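Local coordinates for protein hyaluronidase (Thermobaculum terrenum, PDB 5DIY) that probably removes O-linked N-acetylglucosamine from proteins by hydrolysis as a family 84 hexosaminidase, deposited here as a mutant changed at the predicted proton donor, at residues C[367-370]-C[371-374]; C[355-358]-C[359-363]; C[376-379]-C[380-383]. All coordinates share one frame; numbering follows the deposited sequence.

Running from the N terminus, the chain first builds a closed barrel of eight parallel strands and then a set of helices that carries all three contacts. Contact 2 comes first, toward the C-terminal end of helix 340-362; contact 1 follows at the break between helices 367-371 and 373-398; contact 3 lies farther along helix 373-398. Each is local to one or two helical turns, closing no long loop, and the three run in series without nesting or crossing. They meet in space nonetheless. Phe369 of contact 1 packs on Leu361 of contact 2, and Tyr358 of contact 2 lies against Lys380 of contact 3. Contact 1 also reaches helix 262-277, which follows the last barrel strand, 251-256.

Contact 1. Residues C[367-370]-C[371-374]; sequences KFFW and EIRP
Glu371 reaches back along the helix toward Lys367, and its side chain can be followed atom by atom. Glu371 CB sits 3.5 Å from Phe368 O. Glu371 CG, turned beside the backbone N by a chi1 of -79°, lies 3.7 Å from Trp370 CE3, with the indole and carboxylate planes 64° apart. At the tip, Glu371 OE2 comes to 3.6 Å from Lys367 CE and makes a long salt bridge of 3.9 Å to Lys367 NZ. Both charges have other partners: Lys367 pairs with Glu22, and Glu371 OE1 accepts a hydrogen bond from Ala264 N near the start of helix 262-277, an end whose dipole would probably stabilise the carboxylate. The setting is a helix break. The backbone still bonds from Ile372 N to Phe368 O, but Ile372 then leaves helical angles and takes the N-cap position of the next helix, 373-398. Its CG2 stands over one face of the Phe368 ring, offset toward the rim, while Ile372 CD1 touches Phe368 CE1 at 3.8 Å and Phe369 CD1 at 3.9 Å. On the exposed flank, Trp370 CD1 lies over one face of the Arg373 guanidinium, the two planes 77° apart.

Contact 2. Residues C[355-358]-C[359-363]; sequences QTTY and SRLST
With CG anti to the backbone N (chi1 169°), the Tyr358 ring swings forward along the helix until it lies beside Ser362. There a chi1 of 75° sets Ser362 OG between its own backbone N and carbonyl carbon, and Ser362 CB comes over one face of the ring. The result is a CH-pi contact, with Ser362 CB 4.1 Å from the Tyr358 ring centroid and 20° off the ring normal, displaced toward the CE2 and CZ rim. Ser362 OG itself turns to the backbone and donates a 2.7 Å hydrogen bond to Ser359 O. Thr363 OG1 donates to Ser359 O at 2.8 Å, from the other face of the carbonyl plane. Toward the C-terminal end of helix 340-362, then, hydroxyls three and four residues on turn back to one carbonyl, Ser362 to i-3 and Thr363 to i-4. Ser359 repeats the i-4 device one turn earlier: Ser359 N (2.9 Å) and Ser359 OG (3.1 Å) both bond to Gln355 O, reaching it from opposite faces, with the hydroxyl well above the carbonyl plane. The Tyr358 ring also lies against Lys380 of helix 373-398. An alanine replacing Tyr358 would probably leave Ser362 CB without its aromatic face and is likely to open a gap against Lys380. On the buried flank Thr357 CG2 and Leu361 CD1 lie side by side at 4.0 Å, pointing the same way, and Leu361 continues onto Met304 and Phe307 of helix 301-308.

Contact 3. Residues C[376-379]-C[380-383]; sequences LEEY and KLWT
Thr383 and Tyr379 make the tight end of this contact, where a single carbonyl oxygen is gripped twice. Tyr379 O accepts a hydrogen bond of 3.1 Å from Thr383 N and a shorter one of 2.7 Å from Thr383 OG1, the two donors arriving from opposite faces of the carbonyl plane. A chi1 of -47° holds OG1 beside its own backbone N and so turns it back along the helix, while CG2 points the other way, where Gln355 of helix 340-362 packs. Close by, Trp382 CD1 brings a corner of the indole to 3.2 Å from Glu378 O, the oxygen that also accepts Trp382 N at 3.0 Å. The indole then meets Phe432 edge to face and rests on helix 440-451, and the Tyr379 ring makes an edge-to-face contact with Phe307. Glu378, though buried, has both carboxylate oxygens bonded, OE1 to Thr434 OG1 and OE2 to Arg433 N. The other flank of helix 373-398 is looser. Leu381 rests its side-chain carbons on carbonyl oxygens of the preceding turn, Leu381 CB lying 3.6 Å from Glu378 O, and also touches Phe432; Glu377 is exposed; and the Lys380 chain lies against Tyr358 before its amine runs on to a salt bridge with Asp384. The chemistry suggests a division of labour: the buried side seats its rings against neighbouring helices and loops and gives the Glu378 carboxylate two partners, whereas Lys380 finds its counter-charge along the helix itself.

Contact 1. Residues C[367-370]-C[371-374]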
ATOM      1  N   LYS C 367      12.032  -9.647 -12.835  1.00 34.95           N
ATOM      2  CA  LYS C 367      11.331  -8.369 -12.771  1.00 34.38           C
ATOM      3  C   LYS C 367      11.044  -7.894 -11.337  1.00 31.29           C
ATOM      4  O   LYS C 367      11.119  -6.699 -11.062  1.00 29.59           O
ATOM      5  CB  LYS C 367      10.022  -8.447 -13.553  1.00 34.71           C
ATOM      6  CG  LYS C 367       9.310  -7.115 -13.618  1.00 35.73           C
ATOM      7  CD  LYS C 367       8.143  -7.146 -14.577  1.00 37.48           C
ATOM      8  CE  LYS C 367       7.641  -5.737 -14.792  1.00 37.73           C
ATOM      9  NZ  LYS C 367       6.214  -5.747 -15.155  1.00 38.53           N
ATOM     10  N   PHE C 368      10.689  -8.819 -10.451  1.00 30.46           N
ATOM     11  CA  PHE C 368      10.492  -8.498  -9.031  1.00 30.89           C
ATOM     12  C   PHE C 368      11.692  -7.707  -8.492  1.00 30.70           C
ATOM     13  O   PHE C 368      11.526  -6.606  -7.943  1.00 30.72           O
ATOM     14  CB  PHE C 368      10.265  -9.780  -8.209  1.00 31.02           C
ATOM     15  CG  PHE C 368      10.138  -9.545  -6.721  1.00 30.52           C
ATOM     16  CD1 PHE C 368      11.272  -9.539  -5.899  1.00 29.99           C
ATOM     17  CD2 PHE C 368       8.891  -9.346  -6.139  1.00 30.01           C
ATOM     18  CE1 PHE C 368      11.162  -9.320  -4.532  1.00 30.41           C
ATOM     19  CE2 PHE C 368       8.772  -9.131  -4.770  1.00 30.50           C
ATOM     20  CZ  PHE C 368       9.908  -9.114  -3.963  1.00 30.44           C
ATOM     21  N   PHE C 369      12.897  -8.244  -8.688  1.00 30.40           N
ATOM     22  CA  PHE C 369      14.120  -7.592  -8.169  1.00 30.45           C
ATOM     23  C   PHE C 369      14.525  -6.322  -8.910  1.00 30.76           C
ATOM     24  O   PHE C 369      15.189  -5.466  -8.321  1.00 32.03           O
ATOM     25  CB  PHE C 369      15.274  -8.590  -8.056  1.00 29.17           C
ATOM     26  CG  PHE C 369      15.004  -9.669  -7.055  1.00 28.61           C
ATOM     27  CD1 PHE C 369      14.976  -9.374  -5.694  1.00 28.86           C
ATOM     28  CD2 PHE C 369      14.701 -10.961  -7.461  1.00 28.68           C
ATOM     29  CE1 PHE C 369      14.686 -10.354  -4.757  1.00 28.01           C
ATOM     30  CE2 PHE C 369      14.418 -11.948  -6.527  1.00 28.39           C
ATOM     31  CZ  PHE C 369      14.410 -11.644  -5.175  1.00 28.16           C
ATOM     32  N   TRP C 370      14.102  -6.178 -10.168  1.00 31.10           N
ATOM     33  CA  TRP C 370      14.168  -4.880 -10.860  1.00 31.77           C
ATOM     34  C   TRP C 370      13.255  -3.837 -10.197  1.00 30.44           C
ATOM     35  O   TRP C 370      13.656  -2.694 -10.020  1.00 29.70           O
ATOM     36  CB  TRP C 370      13.804  -5.019 -12.348  1.00 33.18           C
ATOM     37  CG  TRP C 370      13.887  -3.723 -13.099  1.00 34.63           C
ATOM     38  CD1 TRP C 370      14.992  -3.197 -13.704  1.00 36.16           C
ATOM     39  CD2 TRP C 370      12.828  -2.781 -13.310  1.00 36.43           C
ATOM     40  NE1 TRP C 370      14.689  -1.985 -14.281  1.00 35.74           N
ATOM     41  CE2 TRP C 370      13.368  -1.705 -14.056  1.00 36.41           C
ATOM     42  CE3 TRP C 370      11.475  -2.741 -12.941  1.00 36.89           C
ATOM     43  CZ2 TRP C 370      12.598  -0.595 -14.447  1.00 36.77           C
ATOM     44  CZ3 TRP C 370      10.705  -1.633 -13.329  1.00 37.29           C
ATOM     45  CH2 TRP C 370      11.274  -0.576 -14.075  1.00 37.21           C
ATOM     46  N   GLU C 371      12.032  -4.228  -9.838  1.00 30.62           N
ATOM     47  CA  GLU C 371      11.085  -3.286  -9.210  1.00 31.20           C
ATOM     48  C   GLU C 371      11.533  -2.817  -7.818  1.00 30.18           C
ATOM     49  O   GLU C 371      11.426  -1.634  -7.503  1.00 30.67           O
ATOM     50  CB  GLU C 371       9.669  -3.872  -9.141  1.00 32.15           C
ATOM     51  CG  GLU C 371       8.924  -3.797 -10.462  1.00 33.22           C
ATOM     52  CD  GLU C 371       7.542  -4.411 -10.419  1.00 33.87           C
ATOM     53  OE1 GLU C 371       7.072  -4.800  -9.325  1.00 34.43           O
ATOM     54  OE2 GLU C 371       6.923  -4.532 -11.499  1.00 35.39           O
ATOM     55  N   ILE C 372      12.058  -3.734  -7.010  1.00 30.32           N
ATOM     56  CA  ILE C 372      12.474  -3.411  -5.639  1.00 30.57           C
ATOM     57  C   ILE C 372      13.932  -2.933  -5.501  1.00 30.82           C
ATOM     58  O   ILE C 372      14.418  -2.800  -4.382  1.00 31.56           O
ATOM     59  CB  ILE C 372      12.197  -4.585  -4.658  1.00 30.03           C
ATOM     60  CG1 ILE C 372      13.162  -5.761  -4.856  1.00 29.87           C
ATOM     61  CG2 ILE C 372      10.754  -5.056  -4.791  1.00 30.35           C
ATOM     62  CD1 ILE C 372      13.454  -6.495  -3.564  1.00 30.25           C
ATOM     63  N   ARG C 373      14.611  -2.658  -6.620  1.00 31.22           N
ATOM     64  CA  ARG C 373      16.030  -2.284  -6.605  1.00 31.45           C
ATOM     65  C   ARG C 373      16.355  -1.031  -5.782  1.00 30.11           C
ATOM     66  O   ARG C 373      17.373  -1.018  -5.088  1.00 29.04           O
ATOM     67  CB  ARG C 373      16.577  -2.127  -8.032  1.00 34.17           C
ATOM     68  CG  ARG C 373      18.094  -2.015  -8.118  1.00 36.34           C
ATOM     69  CD  ARG C 373      18.548  -1.467  -9.461  1.00 38.73           C
ATOM     70  NE  ARG C 373      18.481  -2.478 -10.514  1.00 40.97           N
ATOM     71  CZ  ARG C 373      18.540  -2.233 -11.825  1.00 42.15           C
ATOM     72  NH1 ARG C 373      18.651  -0.990 -12.299  1.00 43.48           N
ATOM     73  NH2 ARG C 373      18.471  -3.251 -12.677  1.00 42.90           N
ATOM     74  N   PRO C 374      15.509   0.024  -5.854  1.00 28.46           N
ATOM     75  CA  PRO C 374      15.788   1.208  -5.028  1.00 28.22           C
ATOM     76  C   PRO C 374      15.850   0.926  -3.524  1.00 28.40           C
ATOM     77  O   PRO C 374      16.622   1.572  -2.812  1.00 28.78           O
ATOM     78  CB  PRO C 374      14.621   2.146  -5.350  1.00 28.27           C
ATOM     79  CG  PRO C 374      14.189   1.737  -6.712  1.00 27.87           C
ATOM     80  CD  PRO C 374      14.351   0.250  -6.737  1.00 28.13           C
TER

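Contact 2. Residues C[355-358]-C[359-363]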
ATOM      1  N   GLN C 355      24.639  -8.027   4.758  1.00 25.31           N
ATOM      2  CA  GLN C 355      25.503  -8.144   3.566  1.00 25.58           C
ATOM      3  C   GLN C 355      25.198  -9.390   2.747  1.00 25.82           C
ATOM      4  O   GLN C 355      25.070  -9.310   1.525  1.00 25.98           O
ATOM      5  CB  GLN C 355      26.992  -8.144   3.958  1.00 25.44           C
ATOM      6  CG  GLN C 355      27.477  -6.795   4.451  1.00 25.40           C
ATOM      7  CD  GLN C 355      28.869  -6.820   5.058  1.00 25.54           C
ATOM      8  OE1 GLN C 355      29.385  -7.871   5.436  1.00 26.23           O
ATOM      9  NE2 GLN C 355      29.483  -5.652   5.159  1.00 24.81           N
ATOM     10  N   THR C 356      25.089 -10.527   3.435  1.00 26.14           N
ATOM     11  CA  THR C 356      24.707 -11.810   2.834  1.00 27.63           C
ATOM     12  C   THR C 356      23.343 -11.715   2.145  1.00 28.15           C
ATOM     13  O   THR C 356      23.168 -12.201   1.027  1.00 27.56           O
ATOM     14  CB  THR C 356      24.643 -12.910   3.918  1.00 28.90           C
ATOM     15  OG1 THR C 356      25.947 -13.103   4.468  1.00 30.90           O
ATOM     16  CG2 THR C 356      24.131 -14.248   3.367  1.00 29.48           C
ATOM     17  N   THR C 357      22.389 -11.097   2.842  1.00 27.24           N
ATOM     18  CA  THR C 357      21.042 -10.883   2.332  1.00 26.71           C
ATOM     19  C   THR C 357      21.046 -10.041   1.067  1.00 26.93           C
ATOM     20  O   THR C 357      20.437 -10.428   0.073  1.00 27.20           O
ATOM     21  CB  THR C 357      20.157 -10.211   3.399  1.00 26.12           C
ATOM     22  OG1 THR C 357      20.012 -11.104   4.503  1.00 25.05           O
ATOM     23  CG2 THR C 357      18.776  -9.861   2.845  1.00 26.81           C
ATOM     24  N   TYR C 358      21.725  -8.899   1.105  1.00 27.28           N
ATOM     25  CA  TYR C 358      21.815  -8.047  -0.072  1.00 28.76           C
ATOM     26  C   TYR C 358      22.452  -8.795  -1.235  1.00 30.04           C
ATOM     27  O   TYR C 358      21.899  -8.816  -2.332  1.00 30.04           O
ATOM     28  CB  TYR C 358      22.608  -6.768   0.198  1.00 28.83           C
ATOM     29  CG  TYR C 358      22.919  -6.018  -1.073  1.00 29.76           C
ATOM     30  CD1 TYR C 358      21.975  -5.166  -1.644  1.00 29.59           C
ATOM     31  CD2 TYR C 358      24.141  -6.200  -1.741  1.00 30.85           C
ATOM     32  CE1 TYR C 358      22.239  -4.493  -2.823  1.00 30.07           C
ATOM     33  CE2 TYR C 358      24.415  -5.533  -2.930  1.00 30.98           C
ATOM     34  CZ  TYR C 358      23.462  -4.679  -3.463  1.00 30.19           C
ATOM     35  OH  TYR C 358      23.722  -4.008  -4.623  1.00 29.90           O
ATOM     36  N   SER C 359      23.619  -9.385  -0.988  1.00 31.21           N
ATOM     37  CA  SER C 359      24.375 -10.086  -2.037  1.00 32.78           C
ATOM     38  C   SER C 359      23.544 -11.166  -2.730  1.00 33.21           C
ATOM     39  O   SER C 359      23.548 -11.257  -3.954  1.00 34.05           O
ATOM     40  CB  SER C 359      25.671 -10.676  -1.464  1.00 32.40           C
ATOM     41  OG  SER C 359      26.598  -9.639  -1.172  1.00 32.15           O
ATOM     42  N   ARG C 360      22.835 -11.962  -1.933  1.00 35.11           N
ATOM     43  CA  ARG C 360      21.918 -12.998  -2.425  1.00 37.45           C
ATOM     44  C   ARG C 360      20.846 -12.428  -3.362  1.00 36.92           C
ATOM     45  O   ARG C 360      20.700 -12.883  -4.503  1.00 34.80           O
ATOM     46  CB  ARG C 360      21.263 -13.702  -1.226  1.00 40.28           C
ATOM     47  CG  ARG C 360      20.125 -14.672  -1.536  1.00 42.15           C
ATOM     48  CD  ARG C 360      20.570 -15.906  -2.287  1.00 43.31           C
ATOM     49  NE  ARG C 360      21.453 -16.760  -1.485  1.00 46.10           N
ATOM     50  CZ  ARG C 360      21.782 -18.021  -1.780  1.00 47.18           C
ATOM     51  NH1 ARG C 360      21.295 -18.637  -2.859  1.00 46.94           N
ATOM     52  NH2 ARG C 360      22.607 -18.682  -0.973  1.00 48.50           N
ATOM     53  N   LEU C 361      20.117 -11.426  -2.878  1.00 36.74           N
ATOM     54  CA  LEU C 361      18.989 -10.854  -3.626  1.00 36.59           C
ATOM     55  C   LEU C 361      19.463 -10.047  -4.840  1.00 37.96           C
ATOM     56  O   LEU C 361      18.792 -10.050  -5.874  1.00 38.62           O
ATOM     57  CB  LEU C 361      18.094  -9.994  -2.718  1.00 34.42           C
ATOM     58  CG  LEU C 361      17.507 -10.683  -1.474  1.00 34.12           C
ATOM     59  CD1 LEU C 361      16.780  -9.665  -0.604  1.00 33.36           C
ATOM     60  CD2 LEU C 361      16.596 -11.855  -1.815  1.00 33.42           C
ATOM     61  N   SER C 362      20.612  -9.377  -4.711  1.00 38.91           N
ATOM     62  CA  SER C 362      21.250  -8.653  -5.833  1.00 40.99           C
ATOM     63  C   SER C 362      21.622  -9.557  -7.016  1.00 41.85           C
ATOM     64  O   SER C 362      21.699  -9.093  -8.148  1.00 42.54           O
ATOM     65  CB  SER C 362      22.520  -7.925  -5.365  1.00 41.22           C
ATOM     66  OG  SER C 362      23.596  -8.839  -5.156  1.00 40.75           O
ATOM     67  N   THR C 363      21.883 -10.832  -6.727  1.00 43.57           N
ATOM     68  CA  THR C 363      22.206 -11.841  -7.741  1.00 44.41           C
ATOM     69  C   THR C 363      21.010 -12.235  -8.641  1.00 44.28           C
ATOM     70  O   THR C 363      21.212 -12.709  -9.760  1.00 42.08           O
ATOM     71  CB  THR C 363      22.817 -13.093  -7.050  1.00 45.19           C
ATOM     72  OG1 THR C 363      24.000 -12.707  -6.332  1.00 45.35           O
ATOM     73  CG2 THR C 363      23.188 -14.163  -8.037  1.00 46.49           C
TER

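Contact 3. Residues C[376-379]-C[380-383]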
ATOM      1  N   LEU C 376      16.702  -2.148  -2.273  1.00 27.60           N
ATOM      2  CA  LEU C 376      17.959  -2.904  -2.137  1.00 28.91           C
ATOM      3  C   LEU C 376      19.195  -2.001  -2.075  1.00 29.06           C
ATOM      4  O   LEU C 376      20.082  -2.223  -1.257  1.00 28.20           O
ATOM      5  CB  LEU C 376      18.129  -3.914  -3.278  1.00 29.20           C
ATOM      6  CG  LEU C 376      17.208  -5.136  -3.311  1.00 29.74           C
ATOM      7  CD1 LEU C 376      17.347  -5.861  -4.645  1.00 29.51           C
ATOM      8  CD2 LEU C 376      17.509  -6.083  -2.159  1.00 30.40           C
ATOM      9  N   GLU C 377      19.240  -0.987  -2.938  1.00 29.73           N
ATOM     10  CA  GLU C 377      20.365  -0.050  -2.982  1.00 30.68           C
ATOM     11  C   GLU C 377      20.540   0.702  -1.669  1.00 30.03           C
ATOM     12  O   GLU C 377      21.643   0.753  -1.119  1.00 29.34           O
ATOM     13  CB  GLU C 377      20.195   0.953  -4.132  1.00 32.69           C
ATOM     14  CG  GLU C 377      20.473   0.360  -5.510  1.00 35.06           C
ATOM     15  CD  GLU C 377      20.156   1.315  -6.658  1.00 36.24           C
ATOM     16  OE1 GLU C 377      19.693   2.447  -6.411  1.00 38.17           O
ATOM     17  OE2 GLU C 377      20.365   0.926  -7.828  1.00 39.96           O
ATOM     18  N   GLU C 378      19.450   1.284  -1.171  1.00 28.70           N
ATOM     19  CA  GLU C 378      19.488   2.001   0.104  1.00 27.28           C
ATOM     20  C   GLU C 378      19.682   1.070   1.313  1.00 26.65           C
ATOM     21  O   GLU C 378      20.298   1.472   2.293  1.00 26.82           O
ATOM     22  CB  GLU C 378      18.275   2.928   0.256  1.00 27.32           C
ATOM     23  CG  GLU C 378      18.522   4.262  -0.435  1.00 27.91           C
ATOM     24  CD  GLU C 378      17.284   5.096  -0.695  1.00 27.98           C
ATOM     25  OE1 GLU C 378      16.249   4.928  -0.011  1.00 27.80           O
ATOM     26  OE2 GLU C 378      17.356   5.964  -1.581  1.00 28.05           O
ATOM     27  N   TYR C 379      19.197  -0.171   1.223  1.00 25.59           N
ATOM     28  CA  TYR C 379      19.495  -1.204   2.229  1.00 25.18           C
ATOM     29  C   TYR C 379      21.004  -1.448   2.366  1.00 25.72           C
ATOM     30  O   TYR C 379      21.537  -1.454   3.482  1.00 24.83           O
ATOM     31  CB  TYR C 379      18.782  -2.503   1.862  1.00 24.41           C
ATOM     32  CG  TYR C 379      18.859  -3.629   2.869  1.00 24.37           C
ATOM     33  CD1 TYR C 379      18.060  -3.622   4.008  1.00 23.78           C
ATOM     34  CD2 TYR C 379      19.683  -4.738   2.653  1.00 24.06           C
ATOM     35  CE1 TYR C 379      18.091  -4.671   4.910  1.00 23.58           C
ATOM     36  CE2 TYR C 379      19.722  -5.791   3.557  1.00 23.54           C
ATOM     37  CZ  TYR C 379      18.924  -5.755   4.681  1.00 23.44           C
ATOM     38  OH  TYR C 379      18.959  -6.786   5.586  1.00 22.94           O
ATOM     39  N   LYS C 380      21.688  -1.640   1.236  1.00 26.91           N
ATOM     40  CA  LYS C 380      23.152  -1.785   1.249  1.00 27.59           C
ATOM     41  C   LYS C 380      23.842  -0.556   1.836  1.00 26.18           C
ATOM     42  O   LYS C 380      24.761  -0.694   2.635  1.00 26.25           O
ATOM     43  CB  LYS C 380      23.727  -2.092  -0.150  1.00 29.76           C
ATOM     44  CG  LYS C 380      25.249  -1.969  -0.209  1.00 31.39           C
ATOM     45  CD  LYS C 380      25.906  -2.882  -1.224  1.00 34.31           C
ATOM     46  CE  LYS C 380      27.427  -2.822  -1.086  1.00 34.65           C
ATOM     47  NZ  LYS C 380      27.959  -1.444  -1.305  1.00 35.04           N
ATOM     48  N   LEU C 381      23.416   0.635   1.430  1.00 25.75           N
ATOM     49  CA  LEU C 381      23.977   1.868   1.991  1.00 25.46           C
ATOM     50  C   LEU C 381      23.878   1.904   3.526  1.00 24.96           C
ATOM     51  O   LEU C 381      24.876   2.157   4.201  1.00 23.01           O
ATOM     52  CB  LEU C 381      23.322   3.112   1.366  1.00 26.75           C
ATOM     53  CG  LEU C 381      23.999   3.805   0.162  1.00 27.78           C
ATOM     54  CD1 LEU C 381      24.865   2.883  -0.693  1.00 28.70           C
ATOM     55  CD2 LEU C 381      22.972   4.528  -0.699  1.00 27.19           C
ATOM     56  N   TRP C 382      22.695   1.624   4.076  1.00 23.62           N
ATOM     57  CA  TRP C 382      22.531   1.608   5.544  1.00 23.75           C
ATOM     58  C   TRP C 382      23.470   0.584   6.186  1.00 22.92           C
ATOM     59  O   TRP C 382      24.014   0.829   7.257  1.00 22.49           O
ATOM     60  CB  TRP C 382      21.079   1.313   5.958  1.00 23.27           C
ATOM     61  CG  TRP C 382      20.102   2.459   5.806  1.00 22.53           C
ATOM     62  CD1 TRP C 382      18.954   2.453   5.074  1.00 22.78           C
ATOM     63  CD2 TRP C 382      20.172   3.749   6.429  1.00 22.48           C
ATOM     64  NE1 TRP C 382      18.309   3.662   5.184  1.00 22.39           N
ATOM     65  CE2 TRP C 382      19.034   4.475   6.013  1.00 22.60           C
ATOM     66  CE3 TRP C 382      21.091   4.366   7.288  1.00 22.37           C
ATOM     67  CZ2 TRP C 382      18.789   5.790   6.427  1.00 22.91           C
ATOM     68  CZ3 TRP C 382      20.847   5.673   7.699  1.00 22.73           C
ATOM     69  CH2 TRP C 382      19.704   6.370   7.267  1.00 22.43           C
ATOM     70  N   THR C 383      23.662  -0.548   5.507  1.00 23.60           N
ATOM     71  CA  THR C 383      24.597  -1.595   5.931  1.00 23.25           C
ATOM     72  C   THR C 383      26.056  -1.117   5.921  1.00 23.83           C
ATOM     73  O   THR C 383      26.799  -1.388   6.871  1.00 23.20           O
ATOM     74  CB  THR C 383      24.454  -2.852   5.045  1.00 23.33           C
ATOM     75  OG1 THR C 383      23.062  -3.182   4.902  1.00 22.83           O
ATOM     76  CG2 THR C 383      25.212  -4.042   5.635  1.00 22.85           C
TER